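Local coordinates for protein transcriptional regulator (Streptococcus dysgalactiae, PDB 4YV9) that acts as a quorum-sensing transcriptional regulator, a receptor for SHP peptide pheromones that probably binds DNA through its N-terminal helix-turn-helix domain, at residues 18-23 and 31-36; 108-113 and 124-129; 169-174 and 179-184; 194-199 and 235-240. All coordinates share one frame; numbering follows the deposited sequence.

Contact 1 (18-23 and 31-36); sequences VSISSL and SQISRF
Ile20 and Ile33 meet through their CG2 methyls, 3.9 Å apart. The two side chains run past each other in opposite directions. In Ile20 the branches divide the work. A chi1 of -70° sets CG1 beside the backbone N and leaves CG2 anti to it. CG2 rests on Ile33, and CG1 carries CD1 to Ser34. There CD1 stands 3.2 Å from Ser34 OG, a close approach of a methyl to a hydroxyl. Ile33 also uses both branches. Its CD1 reaches Leu23 and lies 3.9 Å from Leu23 CB, so Ile33 spans helix 20-23, which is short and weakly bonded, from its first residue to its last. No hydrogen bond crosses between the segments.

The second shell lies at the start of helix 20-23. Ser19 is its N-cap. Ser19 OG accepts from Ser22 N at 3.0 Å, and Ser22 OG donates back to Ser19 O at 2.9 Å. The two bonds tie Ser19 to Ser22 across the first turn. Ile20 and Leu23 point from that turn toward 31-36. Arg13 anchors the approach to this turn by donating to Val18 O.

The contact belongs to the predicted helix-turn-helix domain and joins two of its helices, 20-23 and 30-37. Leu51 of helix 45-54 packs on both Leu23 and Ile33, and Leu28 also touches Ile33. Arg13 of helix 6-15 lies against Ile20 and Leu23.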
loop_
_atom_site.group_PDB
_atom_site.type_symbol
_atom_site.label_atom_id
_atom_site.label_comp_id
_atom_site.label_asym_id
_atom_site.label_seq_id
_atom_site.Cartn_x
_atom_site.Cartn_y
_atom_site.Cartn_z
ATOM N N VAL B 18 -2.917 -15.431 23.411
ATOM C CA VAL B 18 -1.833 -14.887 24.246
ATOM C C VAL B 18 -2.342 -14.488 25.646
ATOM O O VAL B 18 -3.411 -13.891 25.783
ATOM C CB VAL B 18 -1.176 -13.682 23.520
ATOM C CG1 VAL B 18 -0.182 -12.942 24.405
ATOM C CG2 VAL B 18 -0.494 -14.162 22.250
ATOM N N SER B 19 -1.604 -14.849 26.698
ATOM C CA SER B 19 -2.032 -14.530 28.066
ATOM C C SER B 19 -1.705 -13.090 28.440
ATOM O O SER B 19 -0.768 -12.505 27.919
ATOM C CB SER B 19 -1.362 -15.466 29.085
ATOM O OG SER B 19 0.038 -15.214 29.140
ATOM N N ILE B 20 -2.470 -12.524 29.357
ATOM C CA ILE B 20 -2.089 -11.238 29.935
ATOM C C ILE B 20 -0.716 -11.329 30.634
ATOM O O ILE B 20 0.126 -10.434 30.516
ATOM C CB ILE B 20 -3.153 -10.756 30.914
ATOM C CG1 ILE B 20 -4.414 -10.345 30.132
ATOM C CG2 ILE B 20 -2.621 -9.612 31.785
ATOM C CD1 ILE B 20 -5.619 -10.079 31.018
ATOM N N SER B 21 -0.492 -12.421 31.351
ATOM C CA SER B 21 0.775 -12.615 32.044
ATOM C C SER B 21 2.000 -12.452 31.128
ATOM O O SER B 21 2.989 -11.798 31.492
ATOM C CB SER B 21 0.785 -13.997 32.702
ATOM O OG SER B 21 2.006 -14.213 33.376
ATOM N N SER B 22 1.918 -13.008 29.920
ATOM C CA SER B 22 3.051 -12.986 28.986
ATOM C C SER B 22 3.323 -11.585 28.446
ATOM O O SER B 22 4.416 -11.299 27.966
ATOM C CB SER B 22 2.806 -13.951 27.821
ATOM O OG SER B 22 1.831 -13.438 26.933
ATOM N N LEU B 23 2.327 -10.704 28.550
ATOM C CA LEU B 23 2.475 -9.330 28.108
ATOM C C LEU B 23 3.003 -8.384 29.182
ATOM O O LEU B 23 3.483 -7.289 28.868
ATOM C CB LEU B 23 1.130 -8.798 27.621
ATOM C CG LEU B 23 0.642 -9.490 26.352
ATOM C CD1 LEU B 23 -0.680 -8.873 25.916
ATOM C CD2 LEU B 23 1.692 -9.310 25.316
ATOM N N SER B 31 -2.387 -6.545 36.212
ATOM C CA SER B 31 -3.508 -5.765 36.733
ATOM C C SER B 31 -3.771 -4.533 35.865
ATOM O O SER B 31 -4.917 -4.213 35.547
ATOM C CB SER B 31 -3.225 -5.361 38.183
ATOM O OG SER B 31 -4.269 -4.582 38.721
ATOM N N GLN B 32 -2.708 -3.854 35.461
ATOM C CA GLN B 32 -2.861 -2.642 34.671
ATOM C C GLN B 32 -3.367 -2.954 33.278
ATOM O O GLN B 32 -4.149 -2.188 32.699
ATOM C CB GLN B 32 -1.542 -1.879 34.612
ATOM C CG GLN B 32 -1.248 -1.144 35.931
ATOM C CD GLN B 32 0.114 -0.508 35.945
ATOM O OE1 GLN B 32 1.078 -1.076 35.442
ATOM N NE2 GLN B 32 0.204 0.687 36.516
ATOM N N ILE B 33 -2.932 -4.092 32.755
ATOM C CA ILE B 33 -3.397 -4.564 31.468
ATOM C C ILE B 33 -4.874 -4.963 31.520
ATOM O O ILE B 33 -5.661 -4.557 30.646
ATOM C CB ILE B 33 -2.529 -5.739 30.974
ATOM C CG1 ILE B 33 -1.099 -5.235 30.728
ATOM C CG2 ILE B 33 -3.100 -6.334 29.689
ATOM C CD1 ILE B 33 -0.100 -6.313 30.333
ATOM N N SER B 34 -5.252 -5.751 32.523
ATOM C CA SER B 34 -6.655 -6.123 32.713
ATOM C C SER B 34 -7.547 -4.909 32.892
ATOM O O SER B 34 -8.633 -4.835 32.301
ATOM C CB SER B 34 -6.833 -7.045 33.925
ATOM O OG SER B 34 -6.418 -8.367 33.629
ATOM N N ARG B 35 -7.113 -3.967 33.727
ATOM C CA ARG B 35 -7.941 -2.796 33.988
ATOM C C ARG B 35 -8.098 -1.993 32.693
ATOM O O ARG B 35 -9.168 -1.460 32.423
ATOM C CB ARG B 35 -7.368 -1.944 35.123
ATOM C CG ARG B 35 -7.649 -2.564 36.502
ATOM C CD ARG B 35 -7.294 -1.663 37.688
ATOM N NE ARG B 35 -8.008 -0.385 37.680
ATOM C CZ ARG B 35 -9.086 -0.095 38.415
ATOM N NH1 ARG B 35 -9.616 -0.988 39.245
ATOM N NH2 ARG B 35 -9.635 1.106 38.320
ATOM N N PHE B 36 -7.048 -1.954 31.879
ATOM C CA PHE B 36 -7.147 -1.312 30.568
ATOM C C PHE B 36 -8.123 -2.028 29.629
ATOM O O PHE B 36 -8.951 -1.384 28.976
ATOM C CB PHE B 36 -5.777 -1.222 29.892
ATOM C CG PHE B 36 -5.848 -0.738 28.474
ATOM C CD1 PHE B 36 -6.478 0.466 28.174
ATOM C CD2 PHE B 36 -5.315 -1.488 27.443
ATOM C CE1 PHE B 36 -6.566 0.913 26.857
ATOM C CE2 PHE B 36 -5.392 -1.049 26.125
ATOM C CZ PHE B 36 -6.014 0.150 25.832
#

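Contact 2 (108-113 and 124-129); sequences MIKAIL and EEEVTR
Lys110 and Glu126 make the whole of this contact. Their long side chains cross at about a right angle and meet at their charged ends. Lys110 NZ donates to Glu126 OE2 at 2.5 Å, a very short salt bridge, and it uses the syn lone pair of that oxygen. The other carboxylate oxygen is farther off, with Glu126 OE1 3.4 Å from Lys110 NZ. Lys110 CE also comes close, 3.4 Å from Glu126 OE2. Both chains are extended beyond CG, which lets them span the gap between the helices.

The salt bridge links helices 103-113 and 124-136, consecutive helices of the C-terminal repeat domain, which belongs to the TPR clan. The 10 residues between the two segments form no helix or strand.

The well-packed side of helix 103-113 faces elsewhere. Met108, a selenomethionine, packs on helix 142-151, and Ile112 touches a modified side chain of the bound peptide. The salt bridge itself lies at the surface. Glu126 is steadied there by Ser123 N, which donates to Glu126 OE1. The nearby Arg129 has its own acid partner, Asp103, and one face of its guanidinium covers Glu126 CA, toward the rim of the group.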
loop_
_atom_site.group_PDB
_atom_site.type_symbol
_atom_site.label_atom_id
_atom_site.label_comp_id
_atom_site.label_asym_id
_atom_site.label_seq_id
_atom_site.Cartn_x
_atom_site.Cartn_y
_atom_site.Cartn_z
HETATM N N MSE B 108 -9.527 23.038 -2.358
HETATM C CA MSE B 108 -9.578 21.735 -3.007
HETATM C C MSE B 108 -10.989 21.294 -3.448
HETATM O O MSE B 108 -11.155 20.662 -4.494
HETATM C CB MSE B 108 -8.997 20.674 -2.076
HETATM C CG MSE B 108 -9.087 19.302 -2.648
HETATM SE SE MSE B 108 -8.478 17.881 -1.418
HETATM C CE MSE B 108 -9.415 16.475 -2.318
ATOM N N ILE B 109 -11.991 21.591 -2.631
ATOM C CA ILE B 109 -13.382 21.265 -2.980
ATOM C C ILE B 109 -13.820 22.036 -4.227
ATOM O O ILE B 109 -14.497 21.491 -5.104
ATOM C CB ILE B 109 -14.342 21.570 -1.826
ATOM C CG1 ILE B 109 -14.026 20.670 -0.634
ATOM C CG2 ILE B 109 -15.796 21.318 -2.243
ATOM C CD1 ILE B 109 -14.752 21.062 0.634
ATOM N N LYS B 110 -13.409 23.299 -4.309
ATOM C CA LYS B 110 -13.692 24.129 -5.481
ATOM C C LYS B 110 -13.017 23.566 -6.727
ATOM O O LYS B 110 -13.605 23.560 -7.810
ATOM C CB LYS B 110 -13.239 25.574 -5.251
ATOM C CG LYS B 110 -13.968 26.290 -4.113
ATOM C CD LYS B 110 -13.574 27.765 -4.043
ATOM C CE LYS B 110 -14.109 28.423 -2.784
ATOM N NZ LYS B 110 -13.790 29.883 -2.761
ATOM N N ALA B 111 -11.780 23.102 -6.574
ATOM C CA ALA B 111 -11.037 22.521 -7.694
ATOM C C ALA B 111 -11.757 21.294 -8.232
ATOM O O ALA B 111 -11.895 21.119 -9.439
ATOM C CB ALA B 111 -9.614 22.152 -7.269
ATOM N N ILE B 112 -12.208 20.440 -7.324
ATOM C CA ILE B 112 -12.883 19.207 -7.715
ATOM C C ILE B 112 -14.231 19.521 -8.321
ATOM O O ILE B 112 -14.599 18.984 -9.368
ATOM C CB ILE B 112 -13.077 18.255 -6.515
ATOM C CG1 ILE B 112 -11.736 17.690 -6.076
ATOM C CG2 ILE B 112 -14.040 17.125 -6.869
ATOM C CD1 ILE B 112 -11.729 17.226 -4.637
ATOM N N LEU B 113 -14.965 20.401 -7.651
ATOM C CA LEU B 113 -16.292 20.806 -8.100
ATOM C C LEU B 113 -16.272 21.450 -9.483
ATOM O O LEU B 113 -17.250 21.349 -10.228
ATOM C CB LEU B 113 -16.917 21.768 -7.086
ATOM C CG LEU B 113 -18.223 22.470 -7.459
ATOM C CD1 LEU B 113 -19.303 21.455 -7.732
ATOM C CD2 LEU B 113 -18.635 23.410 -6.350
ATOM N N GLU B 124 -7.118 32.637 -8.093
ATOM C CA GLU B 124 -5.662 32.646 -8.167
ATOM C C GLU B 124 -5.054 32.856 -6.791
ATOM O O GLU B 124 -4.037 32.243 -6.450
ATOM C CB GLU B 124 -5.169 33.742 -9.113
ATOM C CG GLU B 124 -5.295 33.422 -10.583
ATOM C CD GLU B 124 -4.658 34.494 -11.452
ATOM O OE1 GLU B 124 -4.450 35.622 -10.948
ATOM O OE2 GLU B 124 -4.368 34.214 -12.634
ATOM N N GLU B 125 -5.678 33.722 -5.992
ATOM C CA GLU B 125 -5.154 33.978 -4.660
ATOM C C GLU B 125 -5.292 32.756 -3.746
ATOM O O GLU B 125 -4.391 32.475 -2.955
ATOM C CB GLU B 125 -5.829 35.198 -4.029
ATOM C CG GLU B 125 -5.306 35.499 -2.627
ATOM C CD GLU B 125 -5.480 36.953 -2.221
ATOM O OE1 GLU B 125 -6.534 37.544 -2.540
ATOM O OE2 GLU B 125 -4.549 37.508 -1.591
ATOM N N GLU B 126 -6.408 32.032 -3.855
ATOM C CA GLU B 126 -6.607 30.804 -3.076
ATOM C C GLU B 126 -5.561 29.764 -3.425
ATOM O O GLU B 126 -4.979 29.132 -2.545
ATOM C CB GLU B 126 -8.011 30.219 -3.315
ATOM C CG GLU B 126 -9.110 30.888 -2.515
ATOM C CD GLU B 126 -10.512 30.480 -2.962
ATOM O OE1 GLU B 126 -10.727 30.305 -4.180
ATOM O OE2 GLU B 126 -11.396 30.340 -2.091
ATOM N N VAL B 127 -5.344 29.579 -4.724
ATOM C CA VAL B 127 -4.392 28.599 -5.218
ATOM C C VAL B 127 -2.993 28.954 -4.711
ATOM O O VAL B 127 -2.247 28.091 -4.240
ATOM C CB VAL B 127 -4.397 28.543 -6.769
ATOM C CG1 VAL B 127 -3.275 27.659 -7.276
ATOM C CG2 VAL B 127 -5.745 28.045 -7.279
ATOM N N THR B 128 -2.667 30.237 -4.795
ATOM C CA THR B 128 -1.373 30.731 -4.349
ATOM C C THR B 128 -1.143 30.501 -2.853
ATOM O O THR B 128 -0.036 30.156 -2.453
ATOM C CB THR B 128 -1.222 32.224 -4.685
ATOM O OG1 THR B 128 -1.208 32.374 -6.113
ATOM C CG2 THR B 128 0.074 32.782 -4.110
ATOM N N ARG B 129 -2.174 30.664 -2.025
ATOM C CA ARG B 129 -2.025 30.344 -0.602
ATOM C C ARG B 129 -1.708 28.867 -0.429
ATOM O O ARG B 129 -0.910 28.485 0.434
ATOM C CB ARG B 129 -3.281 30.703 0.202
ATOM C CG ARG B 129 -3.491 32.201 0.385
ATOM C CD ARG B 129 -4.492 32.501 1.487
ATOM N NE ARG B 129 -5.817 31.953 1.223
ATOM C CZ ARG B 129 -6.766 32.592 0.546
ATOM N NH1 ARG B 129 -6.535 33.802 0.055
ATOM N NH2 ARG B 129 -7.952 32.024 0.362
#

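Contact 3 (169-174 and 179-184); sequences TSFAYS and TNKTLV
Phe171 and Val184 make the main apolar contact. The methyl Val184 CG2 lies over one face of the phenyl ring, 4.0 Å from its centroid and 27° off the normal, a CH-pi contact. It is nearest the root of the ring, 3.6 Å from Phe171 CG. The outer end of the same ring meets the helix obliquely, and Phe171 CE2 comes to 3.6 Å from Lys181 CB.

A second CH-pi contact joins Lys181 to Tyr173. Lys181 CD sits over the tyrosine face, 3.8 Å from the ring centroid. The lysine sets out with CG anti to the backbone N (chi1 -177°) and stays extended to its end. Its stem therefore passes the Phe171 ring first and then runs on above Tyr173.

The polar contacts are weak. Lys181 NZ donates to Tyr173 OH at 3.3 Å, but its stronger partner is Glu218, with which it forms a salt bridge. Asn180 ND2 makes a weak bond to Ala172 O at 3.5 Å; its stronger partner is Glu61 of the second subunit. This amide thus joins the loop, the helix and the dimer partner. Leu183, on another side of helix 179-197, touches the bound peptide.

The loop folds back on the first two turns of the helix that follows it. It connects consecutive helices 157-169 and 179-197 of the C-terminal TPR-like repeat domain, and it lies at the subunit interface.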
loop_
_atom_site.group_PDB
_atom_site.type_symbol
_atom_site.label_atom_id
_atom_site.label_comp_id
_atom_site.label_asym_id
_atom_site.label_seq_id
_atom_site.Cartn_x
_atom_site.Cartn_y
_atom_site.Cartn_z
ATOM N N THR B 169 11.088 14.485 -3.929
ATOM C CA THR B 169 12.318 14.434 -3.151
ATOM C C THR B 169 12.075 14.525 -1.638
ATOM O O THR B 169 13.003 14.331 -0.841
ATOM C CB THR B 169 13.299 15.554 -3.585
ATOM O OG1 THR B 169 12.688 16.837 -3.410
ATOM C CG2 THR B 169 13.683 15.387 -5.053
ATOM N N SER B 170 10.830 14.755 -1.244
ATOM C CA SER B 170 10.511 14.982 0.159
ATOM C C SER B 170 9.299 14.218 0.684
ATOM O O SER B 170 8.692 14.642 1.657
ATOM C CB SER B 170 10.275 16.476 0.393
ATOM O OG SER B 170 11.248 17.257 -0.278
ATOM N N PHE B 171 8.920 13.111 0.060
ATOM C CA PHE B 171 7.772 12.373 0.579
ATOM C C PHE B 171 8.286 11.255 1.463
ATOM O O PHE B 171 9.429 10.817 1.322
ATOM C CB PHE B 171 6.896 11.808 -0.541
ATOM C CG PHE B 171 7.493 10.618 -1.226
ATOM C CD1 PHE B 171 8.409 10.782 -2.255
ATOM C CD2 PHE B 171 7.150 9.331 -0.832
ATOM C CE1 PHE B 171 8.977 9.676 -2.876
ATOM C CE2 PHE B 171 7.702 8.238 -1.450
ATOM C CZ PHE B 171 8.622 8.401 -2.469
ATOM N N ALA B 172 7.444 10.780 2.370
ATOM C CA ALA B 172 7.875 9.715 3.268
ATOM C C ALA B 172 7.123 8.423 2.999
ATOM O O ALA B 172 5.899 8.431 2.841
ATOM C CB ALA B 172 7.695 10.140 4.714
ATOM N N TYR B 173 7.860 7.317 2.939
ATOM C CA TYR B 173 7.236 5.999 2.920
ATOM C C TYR B 173 8.058 4.997 3.703
ATOM O O TYR B 173 9.189 5.278 4.100
ATOM C CB TYR B 173 7.032 5.499 1.486
ATOM C CG TYR B 173 8.278 5.013 0.771
ATOM C CD1 TYR B 173 9.183 5.910 0.219
ATOM C CD2 TYR B 173 8.531 3.653 0.616
ATOM C CE1 TYR B 173 10.318 5.468 -0.462
ATOM C CE2 TYR B 173 9.666 3.201 -0.053
ATOM C CZ TYR B 173 10.554 4.115 -0.591
ATOM O OH TYR B 173 11.676 3.679 -1.264
ATOM N N SER B 174 7.486 3.823 3.931
ATOM C CA SER B 174 8.252 2.733 4.517
ATOM C C SER B 174 8.092 1.495 3.663
ATOM O O SER B 174 7.240 1.444 2.775
ATOM C CB SER B 174 7.805 2.439 5.951
ATOM O OG SER B 174 6.565 1.750 5.965
ATOM N N THR B 179 1.900 3.425 0.118
ATOM C CA THR B 179 0.748 4.193 -0.312
ATOM C C THR B 179 1.188 5.544 -0.848
ATOM O O THR B 179 0.834 5.899 -1.967
ATOM C CB THR B 179 -0.258 4.377 0.831
ATOM O OG1 THR B 179 -0.698 3.086 1.265
ATOM C CG2 THR B 179 -1.457 5.167 0.355
ATOM N N ASN B 180 1.985 6.287 -0.083
ATOM C CA ASN B 180 2.386 7.608 -0.569
ATOM C C ASN B 180 3.323 7.543 -1.776
ATOM O O ASN B 180 3.303 8.429 -2.619
ATOM C CB ASN B 180 3.045 8.434 0.531
ATOM C CG ASN B 180 2.057 8.870 1.581
ATOM O OD1 ASN B 180 0.849 8.668 1.423
ATOM N ND2 ASN B 180 2.557 9.448 2.675
ATOM N N LYS B 181 4.142 6.504 -1.849
ATOM C CA LYS B 181 5.077 6.361 -2.963
ATOM C C LYS B 181 4.320 6.108 -4.266
ATOM O O LYS B 181 4.638 6.666 -5.326
ATOM C CB LYS B 181 6.066 5.225 -2.675
ATOM C CG LYS B 181 7.112 5.048 -3.753
ATOM C CD LYS B 181 8.044 3.895 -3.439
ATOM C CE LYS B 181 9.139 3.775 -4.496
ATOM N NZ LYS B 181 10.182 2.760 -4.117
ATOM N N THR B 182 3.303 5.264 -4.189
ATOM C CA THR B 182 2.497 4.988 -5.368
ATOM C C THR B 182 1.782 6.265 -5.839
ATOM O O THR B 182 1.778 6.583 -7.042
ATOM C CB THR B 182 1.511 3.839 -5.074
ATOM O OG1 THR B 182 2.267 2.632 -4.908
ATOM C CG2 THR B 182 0.547 3.633 -6.217
ATOM N N LEU B 183 1.229 7.023 -4.901
ATOM C CA LEU B 183 0.607 8.300 -5.250
ATOM C C LEU B 183 1.618 9.262 -5.876
ATOM O O LEU B 183 1.340 9.860 -6.918
ATOM C CB LEU B 183 -0.052 8.956 -4.027
ATOM C CG LEU B 183 -1.364 8.324 -3.550
ATOM C CD1 LEU B 183 -1.750 8.799 -2.164
ATOM C CD2 LEU B 183 -2.471 8.642 -4.530
ATOM N N VAL B 184 2.774 9.433 -5.236
ATOM C CA VAL B 184 3.812 10.307 -5.793
ATOM C C VAL B 184 4.204 9.882 -7.219
ATOM O O VAL B 184 4.454 10.726 -8.096
ATOM C CB VAL B 184 5.073 10.330 -4.903
ATOM C CG1 VAL B 184 6.230 10.991 -5.645
ATOM C CG2 VAL B 184 4.789 11.067 -3.592
#

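Contact 4 (194-199 and 235-240); sequences ISIDYS and KLKQGQ
Lys237 reaches across to Ile196 and supplies most of the buried surface. Lys237 NZ donates to the backbone oxygen Ile196 O at 3.1 Å. The donor comes in tilted 32° from the carbonyl plane. Ser199 N also bonds Ile196 O, at 2.8 Å and from the opposite face, so two donors grip this oxygen. The lysine chain bends at chi2 (-141°) and then runs straight to its nitrogen. On the way Lys237 CD passes 4.1 Å from Ile196 CG2, crossing it at a slant.

Ile196 is the buried partner. Its side chain also packs on Val230, Tyr233 and Tyr234 of helix 221-236 and on Ser204 of helix 201-215. Asp197 has a smaller part. Its carboxylate bonds Tyr233 OH through OD1, and Lys237 NZ stays 5.2 Å from Asp197 OD1.

A Schellman motif ends each helix here, with positive phi at Ser199 and at Gly239. The lysine charge at the carbonyl end of helix 179-197 would probably be favoured by the helix dipole. The contact joins the C-terminal ends of helices 179-197 and 221-236, with helix 201-215 between them in the chain and packed against Ile196.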
loop_
_atom_site.group_PDB
_atom_site.type_symbol
_atom_site.label_atom_id
_atom_site.label_comp_id
_atom_site.label_asym_id
_atom_site.label_seq_id
_atom_site.Cartn_x
_atom_site.Cartn_y
_atom_site.Cartn_z
ATOM N N ILE B 194 1.962 16.498 -18.946
ATOM C CA ILE B 194 1.848 17.925 -19.233
ATOM C C ILE B 194 3.134 18.475 -19.840
ATOM O O ILE B 194 3.107 19.288 -20.765
ATOM C CB ILE B 194 1.500 18.714 -17.956
ATOM C CG1 ILE B 194 0.194 18.195 -17.360
ATOM C CG2 ILE B 194 1.394 20.197 -18.249
ATOM C CD1 ILE B 194 -0.228 18.900 -16.093
ATOM N N SER B 195 4.264 18.010 -19.320
ATOM C CA SER B 195 5.567 18.455 -19.785
ATOM C C SER B 195 5.793 18.075 -21.236
ATOM O O SER B 195 6.356 18.850 -22.013
ATOM C CB SER B 195 6.673 17.861 -18.912
ATOM O OG SER B 195 6.644 18.451 -17.629
ATOM N N ILE B 196 5.357 16.876 -21.597
ATOM C CA ILE B 196 5.434 16.444 -22.982
ATOM C C ILE B 196 4.509 17.300 -23.854
ATOM O O ILE B 196 4.938 17.824 -24.886
ATOM C CB ILE B 196 5.076 14.959 -23.129
ATOM C CG1 ILE B 196 6.097 14.094 -22.395
ATOM C CG2 ILE B 196 5.066 14.563 -24.594
ATOM C CD1 ILE B 196 5.623 12.675 -22.173
ATOM N N ASP B 197 3.257 17.455 -23.420
ATOM C CA ASP B 197 2.261 18.259 -24.138
ATOM C C ASP B 197 2.775 19.649 -24.470
ATOM O O ASP B 197 2.601 20.135 -25.577
ATOM C CB ASP B 197 0.973 18.398 -23.320
ATOM C CG ASP B 197 0.122 17.141 -23.334
ATOM O OD1 ASP B 197 0.282 16.322 -24.267
ATOM O OD2 ASP B 197 -0.712 16.979 -22.413
ATOM N N TYR B 198 3.408 20.281 -23.493
ATOM C CA TYR B 198 3.924 21.631 -23.640
ATOM C C TYR B 198 5.337 21.642 -24.223
ATOM O O TYR B 198 5.957 22.702 -24.333
ATOM C CB TYR B 198 3.915 22.343 -22.287
ATOM C CG TYR B 198 2.565 22.850 -21.831
ATOM C CD1 TYR B 198 1.560 23.134 -22.746
ATOM C CD2 TYR B 198 2.303 23.064 -20.481
ATOM C CE1 TYR B 198 0.325 23.608 -22.329
ATOM C CE2 TYR B 198 1.074 23.538 -20.055
ATOM C CZ TYR B 198 0.088 23.805 -20.982
ATOM O OH TYR B 198 -1.138 24.280 -20.568
ATOM N N SER B 199 5.840 20.463 -24.586
ATOM C CA SER B 199 7.155 20.317 -25.215
ATOM C C SER B 199 8.310 20.794 -24.325
ATOM O O SER B 199 9.335 21.260 -24.826
ATOM C CB SER B 199 7.195 21.063 -26.558
ATOM O OG SER B 199 6.189 20.595 -27.443
ATOM N N LYS B 235 8.874 9.682 -26.592
ATOM C CA LYS B 235 9.781 9.183 -27.623
ATOM C C LYS B 235 9.290 9.576 -29.009
ATOM O O LYS B 235 10.080 9.994 -29.867
ATOM C CB LYS B 235 9.922 7.661 -27.541
ATOM C CG LYS B 235 10.658 7.150 -26.319
ATOM C CD LYS B 235 10.808 5.640 -26.387
ATOM C CE LYS B 235 11.116 5.052 -25.024
ATOM N NZ LYS B 235 11.272 3.573 -25.089
ATOM N N LEU B 236 7.985 9.430 -29.223
ATOM C CA LEU B 236 7.379 9.791 -30.495
ATOM C C LEU B 236 7.607 11.264 -30.804
ATOM O O LEU B 236 8.056 11.608 -31.894
ATOM C CB LEU B 236 5.880 9.482 -30.493
ATOM C CG LEU B 236 5.141 9.929 -31.757
ATOM C CD1 LEU B 236 5.823 9.375 -32.998
ATOM C CD2 LEU B 236 3.686 9.496 -31.713
ATOM N N LYS B 237 7.326 12.129 -29.835
ATOM C CA LYS B 237 7.477 13.567 -30.026
ATOM C C LYS B 237 8.917 13.971 -30.312
ATOM O O LYS B 237 9.207 15.149 -30.511
ATOM C CB LYS B 237 6.963 14.326 -28.805
ATOM C CG LYS B 237 5.539 14.833 -28.954
ATOM C CD LYS B 237 5.387 16.214 -28.335
ATOM C CE LYS B 237 3.934 16.665 -28.324
ATOM N NZ LYS B 237 3.780 18.019 -27.724
ATOM N N GLN B 238 9.815 12.991 -30.336
ATOM C CA GLN B 238 11.193 13.227 -30.731
ATOM C C GLN B 238 11.707 12.159 -31.691
ATOM O O GLN B 238 12.842 11.701 -31.574
ATOM C CB GLN B 238 12.088 13.307 -29.499
ATOM C CG GLN B 238 12.094 14.678 -28.857
ATOM C CD GLN B 238 12.339 14.606 -27.374
ATOM O OE1 GLN B 238 11.953 13.636 -26.726
ATOM N NE2 GLN B 238 12.989 15.627 -26.825
ATOM N N GLY B 239 10.853 11.757 -32.626
ATOM C CA GLY B 239 11.273 10.966 -33.770
ATOM C C GLY B 239 11.878 9.596 -33.523
ATOM O O GLY B 239 12.770 9.170 -34.256
ATOM N N GLN B 240 11.408 8.898 -32.495
ATOM C CA GLN B 240 11.750 7.488 -32.350
ATOM C C GLN B 240 10.522 6.660 -32.711
ATOM O O GLN B 240 9.491 6.771 -32.049
ATOM C CB GLN B 240 12.218 7.167 -30.930
ATOM C CG GLN B 240 13.486 7.881 -30.505
ATOM C CD GLN B 240 13.819 7.645 -29.040
ATOM O OE1 GLN B 240 14.097 8.585 -28.295
ATOM N NE2 GLN B 240 13.788 6.384 -28.621
#

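From the N terminus, contact 1 closes first, a short loop inside the predicted helix-turn-helix domain. The other three lie in the C-terminal repeat domain. Contact 2 closes the link between helices 103-113 and 124-136. Contact 3 closes the loop before helix 179-197. Contact 4 spans most, from the far end of that same helix to the end of helix 221-236, enclosing helix 201-215. All four are in series; none nests or crosses. Contacts 3 and 4 share helix 179-197, one at each end, with centres about 26 Å apart. Contacts 1 and 4 lie on opposite sides of the chain's centre, their centres about 63 Å apart.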